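Side-chain contacts in beta-lactamase (Sebaldella termitidis, PDB 6N1N), which probably hydrolyses beta-lactam antibiotics to substituted beta-amino acids, as a class D serine beta-lactamase of the penicillin-binding transpeptidase fold: residues Q13-F16 with D17-I21; S38-E41 with D42-R46; K144-P147 with E148-I151; E179-P182 with E183-L186. One frame throughout, in Å; residues are numbered along the deposited sequence.

Contact 1. Residues Q13-F16 with D17-I21; sequences QKIF and DENKI
Q13 and D17, one helical turn apart, are joined twice: D17 N donates to Q13 O, and Q13 NE2 donates to D17 OD1 at 3.1 Å. The second bond is nearly straight (173°) and lies in the plane of the Q13 amide, yet it meets OD1 from above the carboxylate plane. A bend at chi2 (65°) brings NE2 to D17 OD1. N19 closes the helix with its own amide, ND2 reaching I15 O at 2.8 Å in the carbonyl plane. F16 O takes N19 N at 3.0 Å and I21 N at 3.2 Å from opposite faces of its plane. The second of these bonds, with K20 N to D17 O at 3.2 Å, makes a Schellman motif in which K20, at positive phi, is the C-prime residue. Apolar contact comes from I21 CD1, 3.7 Å from F16 CD1, the two side chains crossing at about a right angle. K14 and E18 run side by side, K14 CG lying 3.3 Å from E18 OE2, while K14 NZ stays 5.0 Å from that oxygen. The turn leads from helix 11-18 into strand 22-29, and I15, N19 and I21 pack on L238, F234 and L231 of helix 228-245.

Contact 2. Residues S38-E41 with D42-R46; sequences SNEE and DSKIR
N39 OD1 accepts D42 N at 2.9 Å across the turn, in the carbonyl plane of the side-chain amide. A chi1 of -175°, with CG anti to the backbone N, brings OD1 to D42 N, and D42 CB lies 3.5 Å from the same OD1. N39 O adds weak bonds from D42 N and S43 N. In the next backbone link K44 N donates to E41 O at 3.3 Å. E40 and K44 form a weak, long salt bridge, OE2 to NZ 3.5 Å, and K44 NZ has a second weak, long partner in E148 OE1. The E40 chain is extended, whereas K44 bends at chi2 (-76°), which lays its CE 3.5 Å from E40 O and 3.8 Å from E40 CG.

The second shell holds the turn against strands 22-29 and 212-222. D42 OD2 bonds to S24 OG, consistent with a set direction for the D42 side chain, and I45 O receives R219 NH2. In the conformer given, S43 OG also bonds to T26 OG1, a less certain tie because S43 has two conformers. S43 and K44 also pack on Y37 of strand 34-37.

Residues 42-44 have helical backbone angles without regular helical bonding, so the turn rests on a side-chain-to-backbone bond and several weak ones. The ion pair, lying at the surface and long, probably adds little directional hold; the neutral amide of N39 makes the shorter link, and OD2 of D42 is paired with S24 of strand 22-29.

Contact 3. Residues K144-P147 with E148-I151; sequences KISP and EEQI
A capping box begins helix 147-159, with S146 at the N-cap and E149 three residues on. E149 N donates to S146 OG at 3.1 Å, and in return S146 N donates to E149 OE1 at 2.9 Å (N-H...O angle 161°), where OE1 uses its anti lone pair. The serine hydroxyl is turned between the backbone N and the carbonyl carbon (chi1 71°), placing OG 3.2 Å from E149 CG. A water 2.6 Å from S146 OG also makes a weak bond to E148 OE1. The other oxygen of E149, OE2, is held by a salt bridge to R46, so the carboxylate is gripped at both ends and its rotation is limited.

In the transpeptidase-like fold, this helix packs over the central sheet: P147 touches A217, R219 and W202, and I151 lies on T26, Y28, F215 and A217. I145 packs on the first turn. The I145 and E149 side chains slide past each other in opposite directions, I145 CG1 3.4 Å from E149 CB, while I145 CG2 sits 3.6 Å from Q150 NE2, those two side chains crossing at about a right angle. Q150 NE2 hydrogen-bonds to T52 OG1, which probably sets the turn of the amide; T52 follows S51, the predicted acyl-ester nucleophile, whose side chain is about 9 Å from that of Q150. Regular helical bonding follows, with Q150 N to S146 O at 2.9 Å and I151 N to P147 O.

Contact 4. Residues E179-P182 with E183-L186; sequences EKTP and EYTL
T181 lies over one face of the Y184 ring, and E179 OE2 comes to its edge, in plane. The Y184 hydroxyl donates to E179 OE2 at 2.5 Å, a short bond that uses the anti lone pair of the oxygen, and the carboxylate and ring planes are 43° apart. The E179 chain runs extended to reach the phenol, while its other oxygen, OE1, is bound by K236 in a salt bridge; the positive charge there would be expected to favour the ionised form of the carboxylate. T181 OG1 sits 3.7 Å above the ring plane, toward the rim, and T181 CG2 makes a CH-pi contact 4.3 Å from the ring centroid. In Y184, chi1 60° puts CG between the backbone N and the carbonyl carbon, leaving one ring face against T181.

T181 OG1 also accepts E183 N at 3.0 Å and Y184 N at 3.3 Å, and a water links it to E183 OE1, while E183 OE2 is bonded to N250 N. On the other face of the sheet, K180 CG lies 3.6 Å from T185 OG1, the two side chains crossing obliquely, and a second water joins T185 OG1 to T181 O.

Backbone bonds frame these groups: T181 N to Y184 O, and L186 N to E179 O at 2.8 Å. E179 with L186 forms a hydrogen-bonded antiparallel pair and K180 with T185 a non-hydrogen-bonded one, as in a tight beta hairpin; here it joins edge strand 177-180 to strand 184-195.

Contact 2 touches both contact 1 and contact 3, whose own nearest atoms are about 10 Å apart, whereas contact 4 stands apart at the sheet edge formed by strand 177-180. Contacts 2 and 3 are the most closely tied, with centres 9 Å apart: R46 NH2 bridges to E149 OE2 at 2.8 Å, and E148 N probably donates to S43 O at 3.1 Å. Contacts 1 and 2 meet more lightly, Q13 OE1 packing 3.4 Å from S38 O. Contact 4 comes to about 12 Å of contact 3 at the nearest atoms. The Q150 side chain of contact 3 is about 9 Å from that of predicted nucleophile S51; the E179 side chain of contact 4 is about 5 Å from a sulfate, probably from the crystallisation liquor.

Contact 1. Residues Q13-F16 with D17-I21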
loop_
_atom_site.group_PDB
_atom_site.type_symbol
_atom_site.label_atom_id
_atom_site.label_comp_id
_atom_site.label_asym_id
_atom_site.label_seq_id
_atom_site.Cartn_x
_atom_site.Cartn_y
_atom_site.Cartn_z
ATOM N N GLN A 13 -7.088 1.396 -19.745
ATOM C CA GLN A 13 -5.815 1.123 -20.403
ATOM C C GLN A 13 -5.285 2.343 -21.138
ATOM O O GLN A 13 -4.067 2.532 -21.232
ATOM C CB GLN A 13 -5.952 -0.038 -21.381
ATOM C CG GLN A 13 -4.626 -0.394 -22.047
ATOM C CD GLN A 13 -3.622 -0.916 -21.051
ATOM O OE1 GLN A 13 -3.962 -1.717 -20.185
ATOM N NE2 GLN A 13 -2.378 -0.461 -21.160
ATOM N N LYS A 14 -6.174 3.167 -21.687
ATOM C CA LYS A 14 -5.742 4.369 -22.391
ATOM C C LYS A 14 -4.906 5.288 -21.504
ATOM O O LYS A 14 -4.010 5.969 -22.010
ATOM C CB LYS A 14 -6.975 5.099 -22.932
ATOM C CG LYS A 14 -6.721 6.486 -23.515
ATOM C CD LYS A 14 -8.019 7.310 -23.597
ATOM C CE LYS A 14 -8.588 7.642 -22.203
ATOM N NZ LYS A 14 -9.900 8.360 -22.250
ATOM N N ILE A 15 -5.178 5.342 -20.197
ATOM C CA ILE A 15 -4.396 6.227 -19.340
ATOM C C ILE A 15 -2.960 5.741 -19.272
ATOM O O ILE A 15 -2.009 6.537 -19.251
ATOM C CB ILE A 15 -5.006 6.318 -17.925
ATOM C CG1 ILE A 15 -6.445 6.827 -17.975
ATOM C CG2 ILE A 15 -4.130 7.218 -17.042
ATOM C CD1 ILE A 15 -7.224 6.548 -16.687
ATOM N N PHE A 16 -2.773 4.429 -19.254
ATOM C CA PHE A 16 -1.424 3.882 -19.254
ATOM C C PHE A 16 -0.737 4.161 -20.577
ATOM O O PHE A 16 0.402 4.644 -20.611
ATOM C CB PHE A 16 -1.493 2.389 -18.922
ATOM C CG PHE A 16 -1.753 2.137 -17.465
ATOM C CD1 PHE A 16 -0.734 1.708 -16.617
ATOM C CD2 PHE A 16 -2.995 2.390 -16.931
ATOM C CE1 PHE A 16 -0.971 1.509 -15.279
ATOM C CE2 PHE A 16 -3.250 2.213 -15.576
ATOM C CZ PHE A 16 -2.258 1.773 -14.748
ATOM N N ASP A 17 -1.442 3.920 -21.681
ATOM C CA ASP A 17 -0.869 4.106 -23.009
ATOM C C ASP A 17 -0.448 5.550 -23.233
ATOM O O ASP A 17 0.636 5.816 -23.767
ATOM C CB ASP A 17 -1.882 3.691 -24.079
ATOM C CG ASP A 17 -2.165 2.194 -24.070
ATOM O OD1 ASP A 17 -1.422 1.435 -23.397
ATOM O OD2 ASP A 17 -3.136 1.790 -24.736
ATOM N N GLU A 18 -1.308 6.496 -22.863
ATOM C CA GLU A 18 -0.979 7.904 -23.051
ATOM C C GLU A 18 0.172 8.364 -22.168
ATOM O O GLU A 18 0.718 9.443 -22.414
ATOM C CB GLU A 18 -2.219 8.777 -22.804
ATOM C CG GLU A 18 -3.261 8.661 -23.914
ATOM C CD GLU A 18 -4.538 9.447 -23.639
ATOM O OE1 GLU A 18 -4.607 10.146 -22.607
ATOM O OE2 GLU A 18 -5.476 9.356 -24.461
ATOM N N ASN A 19 0.564 7.584 -21.160
ATOM C CA ASN A 19 1.691 7.943 -20.311
ATOM C C ASN A 19 2.888 7.028 -20.523
ATOM O O ASN A 19 3.830 7.067 -19.727
ATOM C CB ASN A 19 1.247 7.951 -18.851
ATOM C CG ASN A 19 0.410 9.184 -18.513
ATOM O OD1 ASN A 19 0.955 10.266 -18.273
ATOM N ND2 ASN A 19 -0.914 9.033 -18.536
ATOM N N LYS A 20 2.884 6.236 -21.595
ATOM C CA LYS A 20 3.993 5.356 -21.951
ATOM C C LYS A 20 4.437 4.504 -20.765
ATOM O O LYS A 20 5.631 4.347 -20.477
ATOM C CB LYS A 20 5.148 6.159 -22.536
ATOM C CG LYS A 20 4.787 6.802 -23.866
ATOM C CD LYS A 20 5.936 7.627 -24.428
ATOM C CE LYS A 20 5.520 8.263 -25.743
ATOM N NZ LYS A 20 6.552 9.197 -26.235
ATOM N N ILE A 21 3.456 3.881 -20.119
ATOM C CA ILE A 21 3.704 2.991 -18.996
ATOM C C ILE A 21 2.918 1.710 -19.191
ATOM O O ILE A 21 1.882 1.674 -19.861
ATOM C CB ILE A 21 3.313 3.641 -17.655
ATOM C CG1 ILE A 21 1.921 4.269 -17.799
ATOM C CG2 ILE A 21 4.367 4.641 -17.250
ATOM C CD1 ILE A 21 1.351 4.760 -16.503
#

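Contact 2. Residues S38-E41 with D42-R46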
loop_
_atom_site.group_PDB
_atom_site.type_symbol
_atom_site.label_atom_id
_atom_site.label_comp_id
_atom_site.label_asym_id
_atom_site.label_seq_id
_atom_site.Cartn_x
_atom_site.Cartn_y
_atom_site.Cartn_z
ATOM N N SER A 38 -7.819 -3.010 -15.603
ATOM C CA SER A 38 -7.287 -2.522 -16.877
ATOM C C SER A 38 -6.535 -3.630 -17.601
ATOM O O SER A 38 -6.471 -3.643 -18.835
ATOM C CB SER A 38 -6.381 -1.304 -16.677
ATOM O OG SER A 38 -5.191 -1.590 -15.948
ATOM N N ASN A 39 -5.982 -4.582 -16.845
ATOM C CA ASN A 39 -5.290 -5.719 -17.443
ATOM C C ASN A 39 -5.317 -6.849 -16.415
ATOM O O ASN A 39 -4.503 -6.868 -15.482
ATOM C CB ASN A 39 -3.872 -5.380 -17.839
ATOM C CG ASN A 39 -3.209 -6.528 -18.579
ATOM O OD1 ASN A 39 -2.783 -7.502 -17.967
ATOM N ND2 ASN A 39 -3.145 -6.423 -19.895
ATOM N N GLU A 40 -6.267 -7.768 -16.581
ATOM C CA GLU A 40 -6.467 -8.786 -15.564
ATOM C C GLU A 40 -5.234 -9.663 -15.347
ATOM O O GLU A 40 -4.967 -10.079 -14.214
ATOM C CB GLU A 40 -7.684 -9.648 -15.930
ATOM C CG GLU A 40 -7.886 -10.796 -14.974
ATOM C CD GLU A 40 -9.231 -11.459 -15.142
ATOM O OE1 GLU A 40 -9.942 -11.112 -16.110
ATOM O OE2 GLU A 40 -9.565 -12.319 -14.298
ATOM N N GLU A 41 -4.457 -9.954 -16.398
ATOM C CA GLU A 41 -3.320 -10.844 -16.176
ATOM C C GLU A 41 -2.231 -10.166 -15.346
ATOM O O GLU A 41 -1.567 -10.838 -14.550
ATOM C CB GLU A 41 -2.773 -11.346 -17.513
ATOM C CG GLU A 41 -3.799 -12.160 -18.335
ATOM C CD GLU A 41 -4.621 -13.157 -17.503
ATOM O OE1 GLU A 41 -4.063 -13.796 -16.585
ATOM O OE2 GLU A 41 -5.837 -13.299 -17.770
ATOM N N ASP A 42 -2.044 -8.851 -15.495
ATOM C CA ASP A 42 -1.044 -8.154 -14.687
ATOM C C ASP A 42 -1.408 -8.179 -13.209
ATOM O O ASP A 42 -0.524 -8.153 -12.348
ATOM C CB ASP A 42 -0.899 -6.701 -15.155
ATOM C CG ASP A 42 0.248 -5.995 -14.495
ATOM O OD1 ASP A 42 1.405 -6.433 -14.725
ATOM O OD2 ASP A 42 0.016 -5.016 -13.734
ATOM N N SER A 43 -2.702 -8.229 -12.901
ATOM C CA SER A 43 -3.177 -8.199 -11.524
ATOM C C SER A 43 -2.769 -9.434 -10.729
ATOM O O SER A 43 -2.877 -9.415 -9.492
ATOM C CB SER A 43 -4.705 -8.058 -11.522
ATOM O OG SER A 43 -5.092 -6.909 -12.268
ATOM N N LYS A 44 -2.313 -10.495 -11.402
ATOM C CA LYS A 44 -1.886 -11.731 -10.748
ATOM C C LYS A 44 -0.374 -11.792 -10.529
ATOM O O LYS A 44 0.116 -12.730 -9.888
ATOM C CB LYS A 44 -2.262 -12.975 -11.579
ATOM C CG LYS A 44 -3.557 -12.899 -12.371
ATOM C CD LYS A 44 -4.795 -13.064 -11.537
ATOM C CE LYS A 44 -6.020 -12.938 -12.445
ATOM N NZ LYS A 44 -7.317 -13.104 -11.747
ATOM N N ILE A 45 0.370 -10.844 -11.051
ATOM C CA ILE A 45 1.830 -10.886 -11.010
ATOM C C ILE A 45 2.351 -10.250 -9.724
ATOM O O ILE A 45 2.045 -9.091 -9.414
ATOM C CB ILE A 45 2.410 -10.192 -12.252
ATOM C CG1 ILE A 45 1.989 -10.943 -13.531
ATOM C CG2 ILE A 45 3.910 -10.114 -12.169
ATOM C CD1 ILE A 45 2.332 -10.207 -14.803
ATOM N N ARG A 46 3.188 -11.005 -8.995
ATOM C CA ARG A 46 3.747 -10.521 -7.739
ATOM C C ARG A 46 4.998 -9.688 -7.974
ATOM O O ARG A 46 5.846 -10.037 -8.805
ATOM C CB ARG A 46 4.101 -11.694 -6.828
ATOM C CG ARG A 46 2.891 -12.441 -6.292
ATOM C CD ARG A 46 3.309 -13.591 -5.409
ATOM N NE ARG A 46 2.189 -14.242 -4.737
ATOM C CZ ARG A 46 2.191 -15.501 -4.321
ATOM N NH1 ARG A 46 3.250 -16.293 -4.501
ATOM N NH2 ARG A 46 1.127 -15.980 -3.713
#

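Contact 3. Residues K144-P147 with E148-I151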
loop_
_atom_site.group_PDB
_atom_site.type_symbol
_atom_site.label_atom_id
_atom_site.label_comp_id
_atom_site.label_asym_id
_atom_site.label_seq_id
_atom_site.Cartn_x
_atom_site.Cartn_y
_atom_site.Cartn_z
ATOM N N LYS A 144 7.090 -10.639 -2.060
ATOM C CA LYS A 144 6.439 -10.118 -3.248
ATOM C C LYS A 144 4.938 -10.354 -3.118
ATOM O O LYS A 144 4.520 -11.336 -2.507
ATOM C CB LYS A 144 6.935 -10.785 -4.540
ATOM C CG LYS A 144 8.432 -10.607 -4.846
ATOM C CD LYS A 144 8.762 -11.191 -6.241
ATOM C CE LYS A 144 10.249 -11.236 -6.535
ATOM N NZ LYS A 144 10.843 -9.884 -6.641
ATOM N N ILE A 145 4.144 -9.478 -3.736
ATOM C CA ILE A 145 2.685 -9.537 -3.637
ATOM C C ILE A 145 2.063 -8.996 -4.917
ATOM O O ILE A 145 2.623 -8.136 -5.588
ATOM C CB ILE A 145 2.181 -8.762 -2.388
ATOM C CG1 ILE A 145 0.672 -8.956 -2.204
ATOM C CG2 ILE A 145 2.528 -7.253 -2.462
ATOM C CD1 ILE A 145 0.188 -8.540 -0.833
ATOM N N SER A 146 0.906 -9.573 -5.304
ATOM C CA SER A 146 0.250 -9.097 -6.516
ATOM C C SER A 146 -0.766 -8.020 -6.178
ATOM O O SER A 146 -1.177 -7.882 -5.023
ATOM C CB SER A 146 -0.467 -10.237 -7.224
ATOM O OG SER A 146 -1.618 -10.638 -6.487
ATOM N N PRO A 147 -1.232 -7.266 -7.181
ATOM C CA PRO A 147 -2.329 -6.304 -6.921
ATOM C C PRO A 147 -3.610 -6.944 -6.384
ATOM O O PRO A 147 -4.227 -6.414 -5.458
ATOM C CB PRO A 147 -2.544 -5.657 -8.298
ATOM C CG PRO A 147 -1.189 -5.752 -8.963
ATOM C CD PRO A 147 -0.676 -7.116 -8.540
ATOM N N GLU A 148 -4.040 -8.065 -6.945
ATOM C CA GLU A 148 -5.162 -8.816 -6.376
ATOM C C GLU A 148 -4.958 -9.135 -4.897
ATOM O O GLU A 148 -5.876 -8.969 -4.085
ATOM C CB GLU A 148 -5.353 -10.089 -7.199
ATOM C CG GLU A 148 -6.366 -11.081 -6.702
ATOM C CD GLU A 148 -6.335 -12.368 -7.528
ATOM O OE1 GLU A 148 -5.748 -12.343 -8.638
ATOM O OE2 GLU A 148 -6.889 -13.390 -7.069
ATOM N N GLU A 149 -3.760 -9.577 -4.520
ATOM C CA GLU A 149 -3.472 -9.925 -3.136
ATOM C C GLU A 149 -3.415 -8.700 -2.232
ATOM O O GLU A 149 -3.800 -8.785 -1.052
ATOM C CB GLU A 149 -2.145 -10.690 -3.069
ATOM C CG GLU A 149 -2.200 -12.051 -3.702
ATOM C CD GLU A 149 -0.861 -12.739 -3.759
ATOM O OE1 GLU A 149 0.148 -12.079 -4.065
ATOM O OE2 GLU A 149 -0.821 -13.955 -3.488
ATOM N N GLN A 150 -2.944 -7.563 -2.752
ATOM C CA GLN A 150 -3.027 -6.328 -1.979
ATOM C C GLN A 150 -4.473 -6.024 -1.631
ATOM O O GLN A 150 -4.802 -5.711 -0.486
ATOM C CB GLN A 150 -2.443 -5.141 -2.750
ATOM C CG GLN A 150 -0.951 -5.159 -2.937
ATOM C CD GLN A 150 -0.200 -4.366 -1.900
ATOM O OE1 GLN A 150 -0.676 -4.118 -0.784
ATOM N NE2 GLN A 150 1.014 -3.971 -2.262
ATOM N N ILE A 151 -5.352 -6.124 -2.626
ATOM C CA ILE A 151 -6.759 -5.809 -2.412
ATOM C C ILE A 151 -7.381 -6.796 -1.440
ATOM O O ILE A 151 -8.155 -6.411 -0.555
ATOM C CB ILE A 151 -7.502 -5.778 -3.756
ATOM C CG1 ILE A 151 -7.123 -4.485 -4.511
ATOM C CG2 ILE A 151 -9.011 -5.907 -3.549
ATOM C CD1 ILE A 151 -7.539 -4.443 -5.952
HETATM O O HOH W 1 -2.816 -12.765 -7.511
#

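Contact 4. Residues E179-P182 with E183-L186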
loop_
_atom_site.group_PDB
_atom_site.type_symbol
_atom_site.label_atom_id
_atom_site.label_comp_id
_atom_site.label_asym_id
_atom_site.label_seq_id
_atom_site.Cartn_x
_atom_site.Cartn_y
_atom_site.Cartn_z
ATOM N N GLU A 179 -6.601 11.827 2.449
ATOM C CA GLU A 179 -7.384 12.912 1.873
ATOM C C GLU A 179 -8.820 12.667 2.289
ATOM O O GLU A 179 -9.306 11.541 2.159
ATOM C CB GLU A 179 -7.276 12.940 0.351
ATOM C CG GLU A 179 -7.842 14.159 -0.296
ATOM C CD GLU A 179 -7.283 14.292 -1.690
ATOM O OE1 GLU A 179 -6.041 14.405 -1.817
ATOM O OE2 GLU A 179 -8.067 14.232 -2.651
ATOM N N LYS A 180 -9.475 13.705 2.784
ATOM C CA LYS A 180 -10.881 13.653 3.162
ATOM C C LYS A 180 -11.602 14.895 2.657
ATOM O O LYS A 180 -11.160 16.022 2.895
ATOM C CB LYS A 180 -11.053 13.557 4.683
ATOM C CG LYS A 180 -12.456 13.172 5.137
ATOM C CD LYS A 180 -12.506 12.886 6.618
ATOM C CE LYS A 180 -13.913 12.484 7.035
ATOM N NZ LYS A 180 -14.939 13.487 6.626
ATOM N N THR A 181 -12.723 14.687 1.996
ATOM C CA THR A 181 -13.612 15.754 1.561
ATOM C C THR A 181 -15.019 15.334 1.931
ATOM O O THR A 181 -15.263 14.179 2.300
ATOM C CB THR A 181 -13.536 16.001 0.047
ATOM O OG1 THR A 181 -14.280 14.995 -0.634
ATOM C CG2 THR A 181 -12.107 15.962 -0.434
ATOM N N PRO A 182 -16.001 16.223 1.761
ATOM C CA PRO A 182 -17.378 15.776 1.990
ATOM C C PRO A 182 -17.830 14.658 1.051
ATOM O O PRO A 182 -18.801 13.947 1.371
ATOM C CB PRO A 182 -18.197 17.064 1.798
ATOM C CG PRO A 182 -17.234 18.161 2.094
ATOM C CD PRO A 182 -15.936 17.679 1.494
ATOM N N GLU A 183 -17.157 14.476 -0.077
ATOM C CA GLU A 183 -17.500 13.440 -1.050
ATOM C C GLU A 183 -16.903 12.076 -0.709
ATOM O O GLU A 183 -17.529 11.034 -0.964
ATOM C CB GLU A 183 -17.007 13.895 -2.433
ATOM C CG GLU A 183 -17.439 12.979 -3.565
ATOM C CD GLU A 183 -16.871 13.383 -4.913
ATOM O OE1 GLU A 183 -16.053 14.312 -4.979
ATOM O OE2 GLU A 183 -17.235 12.732 -5.924
ATOM N N TYR A 184 -15.673 12.038 -0.199
ATOM C CA TYR A 184 -14.978 10.764 -0.070
ATOM C C TYR A 184 -13.925 10.852 1.015
ATOM O O TYR A 184 -13.428 11.929 1.329
ATOM C CB TYR A 184 -14.297 10.351 -1.389
ATOM C CG TYR A 184 -13.254 11.312 -1.907
ATOM C CD1 TYR A 184 -11.971 11.313 -1.411
ATOM C CD2 TYR A 184 -13.557 12.199 -2.933
ATOM C CE1 TYR A 184 -11.010 12.203 -1.914
ATOM C CE2 TYR A 184 -12.626 13.067 -3.441
ATOM C CZ TYR A 184 -11.355 13.070 -2.940
ATOM O OH TYR A 184 -10.425 13.959 -3.456
ATOM N N THR A 185 -13.564 9.677 1.536
ATOM C CA THR A 185 -12.435 9.503 2.439
ATOM C C THR A 185 -11.496 8.523 1.759
ATOM O O THR A 185 -11.879 7.373 1.496
ATOM C CB THR A 185 -12.849 8.957 3.808
ATOM O OG1 THR A 185 -13.758 9.871 4.413
ATOM C CG2 THR A 185 -11.640 8.778 4.717
ATOM N N LEU A 186 -10.295 8.990 1.462
ATOM C CA LEU A 186 -9.298 8.223 0.751
ATOM C C LEU A 186 -8.210 7.743 1.700
ATOM O O LEU A 186 -7.616 8.535 2.435
ATOM C CB LEU A 186 -8.702 9.093 -0.357
ATOM C CG LEU A 186 -7.515 8.524 -1.121
ATOM C CD1 LEU A 186 -7.947 7.269 -1.941
ATOM C CD2 LEU A 186 -6.876 9.597 -2.008
HETATM O O HOH W 2 -14.496 16.047 -3.333
HETATM O O HOH W 3 -15.751 11.891 3.578
#